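Local coordinates for protein ribose transcriptional regulator (Enterococcus faecium DO, PDB 4RK1) that binds ribose in its periplasmic-binding-protein-like sugar domain and probably acts as a LacI-family repressor that controls transcription by binding DNA, at residues I68-A73 / I91-K96; D103-D108 / K264-R269; F22-R27 / Q237-L242. One frame throughout, in Å; residues are numbered along the deposited sequence.

All three contacts lie in or beside the subdomain whose sheet holds strands 66-69, 90-93 and 103-107. Contacts 1 and 2 are neighbours in this sheet, their centres about 13 Å apart: Val92 N lies 3.0 Å from Asp103 O, a probable hydrogen bond between strands 90-93 and 103-107. Contact 3 packs two helices over the sheet, its centre about 13 Å from that of contact 1 and 12 Å from that of contact 2. Leu25 CD1 meets Leu93 CD1 at 3.9 Å, and Leu242 CD1 meets Val105 CG1 at 3.5 Å. Contacts 1 and 3 supply Asp94, Gln95, Phe22 and Gln237 to the ribose pocket; in contact 2, the Thr107 side chain comes within about 6 Å of the sugar.

Contact 1 of 3, residues I68-A73 / I91-K96; sequences IIATSA and IVLDQK. With RIB (alpha-D-ribofuranose), chain K.
Asp94 and Gln95, both packed against Ala70, make the strongest polar bonds here, and they make them to the ribose. They lie in the type II' turn that follows the last strand of a beta-alpha-beta unit (strand 66-69, helix 76-84, strand 90-93), so the sugar is held at the C-terminal end of a parallel sheet, as in sugar-binding proteins of this fold. The Asp94 carboxylate takes two hydroxyls at once: RIB O2 donates to OD1 at 2.6 Å, and RIB O1 donates to OD2 at 2.7 Å. The anomeric O1 also accepts from Gln95 NE2 at 3.2 Å, which leaves it gripped from two residues; a weak bond runs from the same NE2 to the ring oxygen O4. At the other end of that amide, a water donates to Gln95 OE1 at 2.6 Å and accepts from Ser72 N, a bridge that helps fix the rotation of the amide.

Behind the pocket the backbones pair in parallel. Ile69 N donates to Ile91 O at 2.9 Å, and Leu93 N to Ile69 O. Gln95 N then reaches Ala70 O from well above the carbonyl plane, a more bent bond that ties the sugar-binding turn to the 68-73 segment.

Lys96 runs beside Ile69, its CG 3.9 Å from Ile69 CG2, before its ammonium pairs with Glu99. On the face that carries Ile68, the tip of Leu93 comes close: CG lies between its backbone N and carbonyl carbon (chi1 63°), and CD2 meets Ile68 CG2 at 3.4 Å, tighter than usual.

Contact 2 of 3, residues D103-D108 / K264-R269; sequences DAVRTD and KRLPVR
Arg265 reaches back over Arg106 because its CG stands anti to the backbone N (chi1 -167°) and the chain, straight as far as CD, turns at chi3 (-73°). That bend lays the guanidinium across the start of the Arg106 side chain, with Arg106 CB over one face, displaced toward the rim, and 3.8 Å from Arg265 CZ. Arg106 itself leads away along the sheet, and the two guanidinium planes end up 26° apart. Arg106 NE and Arg265 NH1 are 4.8 Å from each other, a proximity of like charges that is probably eased by the salt bridge from Arg106 NE to Glu263. Thr107 O lies near the plane of the Arg265 guanidinium, at its edge, 2.8 Å from NH2.

Under these side chains two parallel strands run in register. Lys264 N donates to Ala104 O at 2.9 Å, Arg106 N to Lys264 O, and Leu266 N to Arg106 O at 2.7 Å. The pairing fades where strand 103-107 ends: the bond from Asp108 N to Leu266 O, 3.1 Å, is weak. On the face away from the arginines, Val105 CG1 packs at 4.0 Å on Leu266 CD1. Beyond the paired residues, Val268 CG2 lies 3.7 Å from Asp108 O.

The C-terminal ends of the two segments are consistent with two of the crossovers that join the lobes of a type I periplasmic binding protein fold. Asp108 is the N-cap of helix 109-122, its OD1 accepting from Arg111 N, and Arg269 goes on to pair with Ala236 of strand 233-236. Helix 239-255 covers Val105 through Thr245, Ser246 and Leu249, and Val92 of strand 90-93 lies against Ala104 and Arg106.

Contact 3 of 3, residues F22-R27 / Q237-L242; sequences FSTLMR and QPIFEL. With RIB (alpha-D-ribofuranose), chain K.
Arg27 and Phe240 meet at the outer margin of a helix-helix packing, where helix 20-33 lies against the first turn of helix 239-255 in the periplasmic-binding-protein fold. Traced outward, Arg27 begins with CB, 4.2 Å from Phe240 CE1. Its chain runs on and bends at chi3 (59°), which carries the guanidinium back to the phenyl ring: CZ stands 3.9 Å from Phe240 CE1, NH1 is nearer the same carbon at 3.7 Å, and NH2 lies beside Phe240 CD1. CE1 sits over one face of the guanidinium, displaced toward its rim, with the two planes inclined by 27°. Arg27 also packs on Thr18 of the second subunit, so this margin of the helix pair borders the dimer partner.

Farther in, the packing is aliphatic. Thr24 turns its methyl to the other helix and leaves OG1 to bond with Pro20 O; CG2 then touches Ile239 CG2 at 3.8 Å, the two side chains crossing at about a right angle. The same Ile239 methyl comes up against Leu25 N. Leu25 points CD1 into the branch of Leu242, 3.7 Å from its CG, and this leucine pair faces the sheet, where Leu25 meets Leu93 and Leu242 meets Val105.

Both segments begin at the sugar. Gln237 belongs to the ribose pocket just ahead of Pro238, the N-cap of helix 239-255, and from helix 20-33 the Phe22 ring approaches obliquely, with CZ 3.5 Å from RIB C1.

Contact 1 of 3, residues I68-A73 / I91-K96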
loop_
_atom_site.group_PDB
_atom_site.type_symbol
_atom_site.label_atom_id
_atom_site.label_comp_id
_atom_site.label_asym_id
_atom_site.label_seq_id
_atom_site.Cartn_x
_atom_site.Cartn_y
_atom_site.Cartn_z
ATOM N N ILE B 68 -11.906 12.031 -9.530
ATOM C CA ILE B 68 -11.245 12.606 -8.383
ATOM C C ILE B 68 -9.762 12.530 -8.687
ATOM O O ILE B 68 -9.219 11.449 -8.872
ATOM C CB ILE B 68 -11.595 11.845 -7.108
ATOM C CG1 ILE B 68 -13.115 11.898 -6.884
ATOM C CG2 ILE B 68 -10.837 12.425 -5.925
ATOM C CD1 ILE B 68 -13.616 10.971 -5.798
ATOM N N ILE B 69 -9.124 13.689 -8.740
ATOM C CA ILE B 69 -7.809 13.843 -9.327
ATOM C C ILE B 69 -6.841 14.375 -8.285
ATOM O O ILE B 69 -6.938 15.536 -7.865
ATOM C CB ILE B 69 -7.866 14.823 -10.524
ATOM C CG1 ILE B 69 -8.902 14.334 -11.547
ATOM C CG2 ILE B 69 -6.488 14.957 -11.167
ATOM C CD1 ILE B 69 -9.114 15.267 -12.723
ATOM N N ALA B 70 -5.906 13.518 -7.876
ATOM C CA ALA B 70 -4.935 13.840 -6.843
ATOM C C ALA B 70 -3.523 14.017 -7.401
ATOM O O ALA B 70 -2.597 14.318 -6.646
ATOM C CB ALA B 70 -4.933 12.749 -5.787
ATOM N N THR B 71 -3.366 13.845 -8.710
ATOM C CA THR B 71 -2.052 13.914 -9.360
ATOM C C THR B 71 -1.920 15.163 -10.245
ATOM O O THR B 71 -2.865 15.548 -10.926
ATOM C CB THR B 71 -1.781 12.643 -10.213
ATOM O OG1 THR B 71 -0.600 12.825 -11.012
ATOM C CG2 THR B 71 -2.931 12.327 -11.131
ATOM N N SER B 72 -0.735 15.771 -10.246
ATOM C CA SER B 72 -0.413 16.864 -11.165
ATOM C C SER B 72 -0.093 16.384 -12.589
ATOM O O SER B 72 0.085 17.206 -13.479
ATOM C CB SER B 72 0.783 17.668 -10.648
ATOM O OG SER B 72 1.958 16.863 -10.612
ATOM N N ALA B 73 -0.011 15.073 -12.802
ATOM C CA ALA B 73 0.252 14.517 -14.135
ATOM C C ALA B 73 -0.920 14.691 -15.103
ATOM O O ALA B 73 -0.772 14.457 -16.296
ATOM C CB ALA B 73 0.618 13.047 -14.032
ATOM N N ILE B 91 -13.183 16.531 -8.935
ATOM C CA ILE B 91 -12.649 17.075 -7.708
ATOM C C ILE B 91 -11.146 17.069 -7.839
ATOM O O ILE B 91 -10.592 16.141 -8.417
ATOM C CB ILE B 91 -12.996 16.200 -6.485
ATOM C CG1 ILE B 91 -14.493 15.898 -6.425
ATOM C CG2 ILE B 91 -12.529 16.872 -5.205
ATOM C CD1 ILE B 91 -15.378 17.120 -6.344
ATOM N N VAL B 92 -10.493 18.091 -7.292
ATOM C CA VAL B 92 -9.033 18.147 -7.263
ATOM C C VAL B 92 -8.568 18.162 -5.817
ATOM O O VAL B 92 -9.237 18.686 -4.937
ATOM C CB VAL B 92 -8.453 19.381 -7.999
ATOM C CG1 VAL B 92 -8.832 19.353 -9.468
ATOM C CG2 VAL B 92 -8.918 20.683 -7.361
ATOM N N LEU B 93 -7.414 17.569 -5.577
ATOM C CA LEU B 93 -6.844 17.570 -4.258
ATOM C C LEU B 93 -5.369 17.254 -4.339
ATOM O O LEU B 93 -4.839 16.943 -5.409
ATOM C CB LEU B 93 -7.534 16.535 -3.376
ATOM C CG LEU B 93 -7.436 15.058 -3.747
ATOM C CD1 LEU B 93 -7.608 14.204 -2.503
ATOM C CD2 LEU B 93 -8.476 14.655 -4.771
ATOM N N ASP B 94 -4.727 17.336 -3.185
ATOM C CA ASP B 94 -3.387 16.816 -2.993
ATOM C C ASP B 94 -2.372 17.455 -3.941
ATOM O O ASP B 94 -2.147 18.660 -3.825
ATOM C CB ASP B 94 -3.388 15.282 -3.052
ATOM C CG ASP B 94 -2.231 14.690 -2.280
ATOM O OD1 ASP B 94 -2.145 14.942 -1.060
ATOM O OD2 ASP B 94 -1.394 14.016 -2.894
ATOM N N GLN B 95 -1.772 16.699 -4.865
ATOM C CA GLN B 95 -0.739 17.260 -5.746
ATOM C C GLN B 95 -1.311 18.054 -6.929
ATOM O O GLN B 95 -0.570 18.758 -7.614
ATOM C CB GLN B 95 0.210 16.157 -6.251
ATOM C CG GLN B 95 0.817 15.309 -5.135
ATOM C CD GLN B 95 1.944 14.378 -5.573
ATOM O OE1 GLN B 95 2.421 14.431 -6.699
ATOM N NE2 GLN B 95 2.383 13.527 -4.661
ATOM N N LYS B 96 -2.618 17.945 -7.170
ATOM C CA LYS B 96 -3.251 18.600 -8.327
ATOM C C LYS B 96 -3.688 20.041 -8.029
ATOM O O LYS B 96 -4.404 20.290 -7.057
ATOM C CB LYS B 96 -4.463 17.781 -8.775
ATOM C CG LYS B 96 -5.280 18.393 -9.903
ATOM C CD LYS B 96 -4.507 18.385 -11.216
ATOM C CE LYS B 96 -5.261 19.135 -12.301
ATOM N NZ LYS B 96 -4.845 20.549 -12.336
HETATM O O5 RIB K . 2.764 10.309 1.305
HETATM C C5 RIB K . 2.580 10.677 -0.069
HETATM C C4 RIB K . 2.539 12.139 -0.118
HETATM O O4 RIB K . 2.319 12.601 -1.462
HETATM C C3 RIB K . 1.381 12.422 0.827
HETATM O O3 RIB K . 1.930 13.209 1.867
HETATM C C2 RIB K . 0.350 13.083 -0.064
HETATM O O2 RIB K . -0.172 14.279 0.492
HETATM C C1 RIB K . 1.011 13.200 -1.453
HETATM O O1 RIB K . 1.031 14.527 -1.944
HETATM O O HOH W 1 1.528 14.500 -9.146
#

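Contact 2 of 3, residues D103-D108 / K264-R269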
loop_
_atom_site.group_PDB
_atom_site.type_symbol
_atom_site.label_atom_id
_atom_site.label_comp_id
_atom_site.label_asym_id
_atom_site.label_seq_id
_atom_site.Cartn_x
_atom_site.Cartn_y
_atom_site.Cartn_z
ATOM N N ASP B 103 -14.611 21.418 -7.642
ATOM C CA ASP B 103 -14.475 21.530 -6.205
ATOM C C ASP B 103 -13.128 20.943 -5.819
ATOM O O ASP B 103 -12.550 20.170 -6.572
ATOM C CB ASP B 103 -15.604 20.776 -5.522
ATOM C CG ASP B 103 -16.966 21.228 -6.002
ATOM O OD1 ASP B 103 -17.376 22.347 -5.631
ATOM O OD2 ASP B 103 -17.628 20.460 -6.740
ATOM N N ALA B 104 -12.623 21.335 -4.661
ATOM C CA ALA B 104 -11.328 20.871 -4.182
ATOM C C ALA B 104 -11.405 20.539 -2.707
ATOM O O ALA B 104 -12.227 21.109 -1.976
ATOM C CB ALA B 104 -10.273 21.933 -4.421
ATOM N N VAL B 105 -10.556 19.602 -2.275
ATOM C CA VAL B 105 -10.342 19.332 -0.852
ATOM C C VAL B 105 -8.848 19.331 -0.619
ATOM O O VAL B 105 -8.107 18.681 -1.350
ATOM C CB VAL B 105 -10.816 17.940 -0.395
ATOM C CG1 VAL B 105 -10.926 17.925 1.131
ATOM C CG2 VAL B 105 -12.113 17.560 -1.054
ATOM N N ARG B 106 -8.415 20.037 0.417
ATOM C CA ARG B 106 -7.007 20.146 0.730
ATOM C C ARG B 106 -6.796 20.005 2.219
ATOM O O ARG B 106 -7.722 20.167 2.999
ATOM C CB ARG B 106 -6.481 21.491 0.236
ATOM C CG ARG B 106 -6.845 21.723 -1.218
ATOM C CD ARG B 106 -5.773 22.437 -1.974
ATOM N NE ARG B 106 -6.145 22.616 -3.369
ATOM C CZ ARG B 106 -5.720 21.879 -4.394
ATOM N NH1 ARG B 106 -4.898 20.851 -4.217
ATOM N NH2 ARG B 106 -6.131 22.178 -5.620
ATOM N N THR B 107 -5.576 19.679 2.607
ATOM C CA THR B 107 -5.226 19.669 4.006
ATOM C C THR B 107 -4.226 20.796 4.228
ATOM O O THR B 107 -3.678 21.327 3.274
ATOM C CB THR B 107 -4.668 18.315 4.433
ATOM O OG1 THR B 107 -3.474 18.037 3.696
ATOM C CG2 THR B 107 -5.694 17.220 4.169
ATOM N N ASP B 108 -3.984 21.152 5.482
ATOM C CA ASP B 108 -3.182 22.338 5.800
ATOM C C ASP B 108 -1.691 22.015 5.850
ATOM O O ASP B 108 -1.101 21.864 6.925
ATOM C CB ASP B 108 -3.647 22.951 7.133
ATOM C CG ASP B 108 -3.251 24.414 7.274
ATOM O OD1 ASP B 108 -2.270 24.874 6.621
ATOM O OD2 ASP B 108 -3.932 25.108 8.055
ATOM N N LYS B 264 -12.574 23.026 0.206
ATOM C CA LYS B 264 -12.574 22.671 1.611
ATOM C C LYS B 264 -11.149 22.478 2.067
ATOM O O LYS B 264 -10.306 22.037 1.297
ATOM C CB LYS B 264 -13.404 21.414 1.859
ATOM C CG LYS B 264 -14.894 21.677 1.742
ATOM C CD LYS B 264 -15.750 20.650 2.472
ATOM C CE LYS B 264 -17.011 21.289 3.047
ATOM N NZ LYS B 264 -18.232 20.488 2.764
ATOM N N ARG B 265 -10.864 22.860 3.303
ATOM C CA ARG B 265 -9.539 22.620 3.858
ATOM C C ARG B 265 -9.687 21.905 5.182
ATOM O O ARG B 265 -10.419 22.357 6.047
ATOM C CB ARG B 265 -8.727 23.914 4.009
ATOM C CG ARG B 265 -7.249 23.632 4.293
ATOM C CD ARG B 265 -6.362 24.852 4.108
ATOM N NE ARG B 265 -6.177 25.210 2.699
ATOM C CZ ARG B 265 -5.229 24.729 1.891
ATOM N NH1 ARG B 265 -5.176 25.152 0.633
ATOM N NH2 ARG B 265 -4.334 23.836 2.312
ATOM N N LEU B 266 -9.003 20.769 5.318
ATOM C CA LEU B 266 -9.073 19.963 6.529
ATOM C C LEU B 266 -7.788 20.164 7.320
ATOM O O LEU B 266 -6.722 20.383 6.732
ATOM C CB LEU B 266 -9.260 18.486 6.185
ATOM C CG LEU B 266 -10.437 18.140 5.271
ATOM C CD1 LEU B 266 -10.403 16.661 4.931
ATOM C CD2 LEU B 266 -11.767 18.507 5.908
ATOM N N PRO B 267 -7.887 20.114 8.654
ATOM C CA PRO B 267 -6.732 20.360 9.477
ATOM C C PRO B 267 -5.839 19.140 9.572
ATOM O O PRO B 267 -6.279 18.018 9.350
ATOM C CB PRO B 267 -7.351 20.662 10.852
ATOM C CG PRO B 267 -8.568 19.805 10.875
ATOM C CD PRO B 267 -9.106 19.917 9.474
ATOM N N VAL B 268 -4.588 19.377 9.920
ATOM C CA VAL B 268 -3.649 18.309 10.236
ATOM C C VAL B 268 -3.477 18.329 11.736
ATOM O O VAL B 268 -4.009 19.213 12.409
ATOM C CB VAL B 268 -2.297 18.501 9.526
ATOM C CG1 VAL B 268 -2.489 18.449 8.020
ATOM C CG2 VAL B 268 -1.628 19.805 9.940
ATOM N N ARG B 269 -2.734 17.369 12.268
ATOM C CA ARG B 269 -2.360 17.436 13.674
ATOM C C ARG B 269 -1.118 16.662 13.990
ATOM O O ARG B 269 -0.750 15.714 13.311
ATOM C CB ARG B 269 -3.478 16.947 14.581
ATOM C CG ARG B 269 -3.865 15.498 14.417
ATOM C CD ARG B 269 -5.239 15.232 15.027
ATOM N NE ARG B 269 -6.273 16.056 14.389
ATOM C CZ ARG B 269 -6.794 17.184 14.881
ATOM N NH1 ARG B 269 -7.712 17.838 14.178
ATOM N NH2 ARG B 269 -6.414 17.676 16.060
#

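Contact 3 of 3, residues F22-R27 / Q237-L242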
loop_
_atom_site.group_PDB
_atom_site.type_symbol
_atom_site.label_atom_id
_atom_site.label_comp_id
_atom_site.label_asym_id
_atom_site.label_seq_id
_atom_site.Cartn_x
_atom_site.Cartn_y
_atom_site.Cartn_z
ATOM N N PHE B 22 -2.266 6.848 -0.540
ATOM C CA PHE B 22 -3.212 6.858 -1.653
ATOM C C PHE B 22 -4.158 5.674 -1.641
ATOM O O PHE B 22 -5.292 5.801 -2.091
ATOM C CB PHE B 22 -2.488 6.986 -2.987
ATOM C CG PHE B 22 -1.839 8.313 -3.156
ATOM C CD1 PHE B 22 -2.618 9.449 -3.280
ATOM C CD2 PHE B 22 -0.463 8.440 -3.122
ATOM C CE1 PHE B 22 -2.035 10.692 -3.389
ATOM C CE2 PHE B 22 0.128 9.683 -3.241
ATOM C CZ PHE B 22 -0.658 10.806 -3.363
ATOM N N SER B 23 -3.723 4.536 -1.100
ATOM C CA SER B 23 -4.645 3.405 -0.974
ATOM C C SER B 23 -5.657 3.667 0.152
ATOM O O SER B 23 -6.829 3.333 0.016
ATOM C CB SER B 23 -3.910 2.069 -0.820
ATOM O OG SER B 23 -2.967 2.101 0.222
ATOM N N THR B 24 -5.234 4.309 1.235
ATOM C CA THR B 24 -6.182 4.691 2.281
ATOM C C THR B 24 -7.137 5.784 1.796
ATOM O O THR B 24 -8.308 5.771 2.153
ATOM C CB THR B 24 -5.458 5.114 3.565
ATOM O OG1 THR B 24 -4.758 3.983 4.089
ATOM C CG2 THR B 24 -6.435 5.613 4.608
ATOM N N LEU B 25 -6.631 6.722 0.990
ATOM C CA LEU B 25 -7.472 7.737 0.364
ATOM C C LEU B 25 -8.575 7.074 -0.439
ATOM O O LEU B 25 -9.750 7.413 -0.310
ATOM C CB LEU B 25 -6.645 8.620 -0.561
ATOM C CG LEU B 25 -7.421 9.720 -1.295
ATOM C CD1 LEU B 25 -7.637 10.896 -0.351
ATOM C CD2 LEU B 25 -6.658 10.157 -2.530
HETATM N N MSE B 26 -8.175 6.118 -1.264
HETATM C CA MSE B 26 -9.119 5.336 -2.055
HETATM C C MSE B 26 -10.165 4.655 -1.235
HETATM O O MSE B 26 -11.339 4.672 -1.597
HETATM C CB MSE B 26 -8.374 4.273 -2.842
HETATM C CG MSE B 26 -8.420 4.647 -4.294
HETATM SE SE MSE B 26 -10.189 4.096 -4.926
HETATM C CE MSE B 26 -9.494 2.250 -5.191
ATOM N N ARG B 27 -9.763 4.042 -0.131
ATOM C CA ARG B 27 -10.734 3.411 0.780
ATOM C C ARG B 27 -11.765 4.409 1.308
ATOM O O ARG B 27 -12.938 4.072 1.443
ATOM C CB ARG B 27 -10.030 2.721 1.960
ATOM C CG ARG B 27 -9.748 1.241 1.735
ATOM C CD ARG B 27 -9.281 0.543 3.009
ATOM N NE ARG B 27 -10.246 0.626 4.112
ATOM C CZ ARG B 27 -10.110 1.370 5.214
ATOM N NH1 ARG B 27 -11.068 1.354 6.135
ATOM N NH2 ARG B 27 -9.034 2.129 5.417
ATOM N N GLN B 237 -2.274 13.683 8.481
ATOM C CA GLN B 237 -3.339 14.107 7.593
ATOM C C GLN B 237 -4.542 13.220 7.891
ATOM O O GLN B 237 -4.369 12.044 8.200
ATOM C CB GLN B 237 -2.933 13.912 6.135
ATOM C CG GLN B 237 -1.837 14.834 5.638
ATOM C CD GLN B 237 -1.709 14.791 4.131
ATOM O OE1 GLN B 237 -0.763 14.215 3.584
ATOM N NE2 GLN B 237 -2.675 15.374 3.448
ATOM N N PRO B 238 -5.765 13.767 7.807
ATOM C CA PRO B 238 -6.944 12.921 8.009
ATOM C C PRO B 238 -7.265 12.194 6.694
ATOM O O PRO B 238 -8.164 12.605 5.945
ATOM C CB PRO B 238 -8.031 13.934 8.381
ATOM C CG PRO B 238 -7.646 15.170 7.621
ATOM C CD PRO B 238 -6.132 15.177 7.575
ATOM N N ILE B 239 -6.528 11.122 6.430
ATOM C CA ILE B 239 -6.416 10.557 5.075
ATOM C C ILE B 239 -7.742 9.969 4.606
ATOM O O ILE B 239 -8.232 10.276 3.524
ATOM C CB ILE B 239 -5.357 9.434 4.985
ATOM C CG1 ILE B 239 -4.013 9.888 5.561
ATOM C CG2 ILE B 239 -5.172 9.002 3.530
ATOM C CD1 ILE B 239 -3.053 8.755 5.818
ATOM N N PHE B 240 -8.312 9.112 5.439
ATOM C CA PHE B 240 -9.560 8.444 5.114
ATOM C C PHE B 240 -10.666 9.480 4.928
ATOM O O PHE B 240 -11.436 9.406 3.970
ATOM C CB PHE B 240 -9.902 7.446 6.238
ATOM C CG PHE B 240 -11.127 6.604 5.975
ATOM C CD1 PHE B 240 -11.048 5.465 5.193
ATOM C CD2 PHE B 240 -12.351 6.934 6.551
ATOM C CE1 PHE B 240 -12.162 4.669 4.978
ATOM C CE2 PHE B 240 -13.473 6.150 6.327
ATOM C CZ PHE B 240 -13.378 5.018 5.541
ATOM N N GLU B 241 -10.727 10.451 5.841
ATOM C CA GLU B 241 -11.729 11.525 5.788
ATOM C C GLU B 241 -11.571 12.402 4.564
ATOM O O GLU B 241 -12.559 12.873 4.021
ATOM C CB GLU B 241 -11.654 12.417 7.037
ATOM C CG GLU B 241 -12.783 13.439 7.154
ATOM C CD GLU B 241 -12.580 14.446 8.278
ATOM O OE1 GLU B 241 -11.642 14.281 9.082
ATOM O OE2 GLU B 241 -13.363 15.414 8.358
ATOM N N LEU B 242 -10.323 12.642 4.162
ATOM C CA LEU B 242 -10.018 13.362 2.931
ATOM C C LEU B 242 -10.646 12.658 1.731
ATOM O O LEU B 242 -11.274 13.289 0.880
ATOM C CB LEU B 242 -8.498 13.475 2.761
ATOM C CG LEU B 242 -7.949 14.110 1.493
ATOM C CD1 LEU B 242 -8.424 15.544 1.371
ATOM C CD2 LEU B 242 -6.429 14.042 1.505
HETATM O O5 RIB K . 2.764 10.309 1.305
HETATM C C5 RIB K . 2.580 10.677 -0.069
HETATM C C4 RIB K . 2.539 12.139 -0.118
HETATM O O4 RIB K . 2.319 12.601 -1.462
HETATM C C3 RIB K . 1.381 12.422 0.827
HETATM O O3 RIB K . 1.930 13.209 1.867
HETATM C C2 RIB K . 0.350 13.083 -0.064
HETATM O O2 RIB K . -0.172 14.279 0.492
HETATM C C1 RIB K . 1.011 13.200 -1.453
HETATM O O1 RIB K . 1.031 14.527 -1.944
#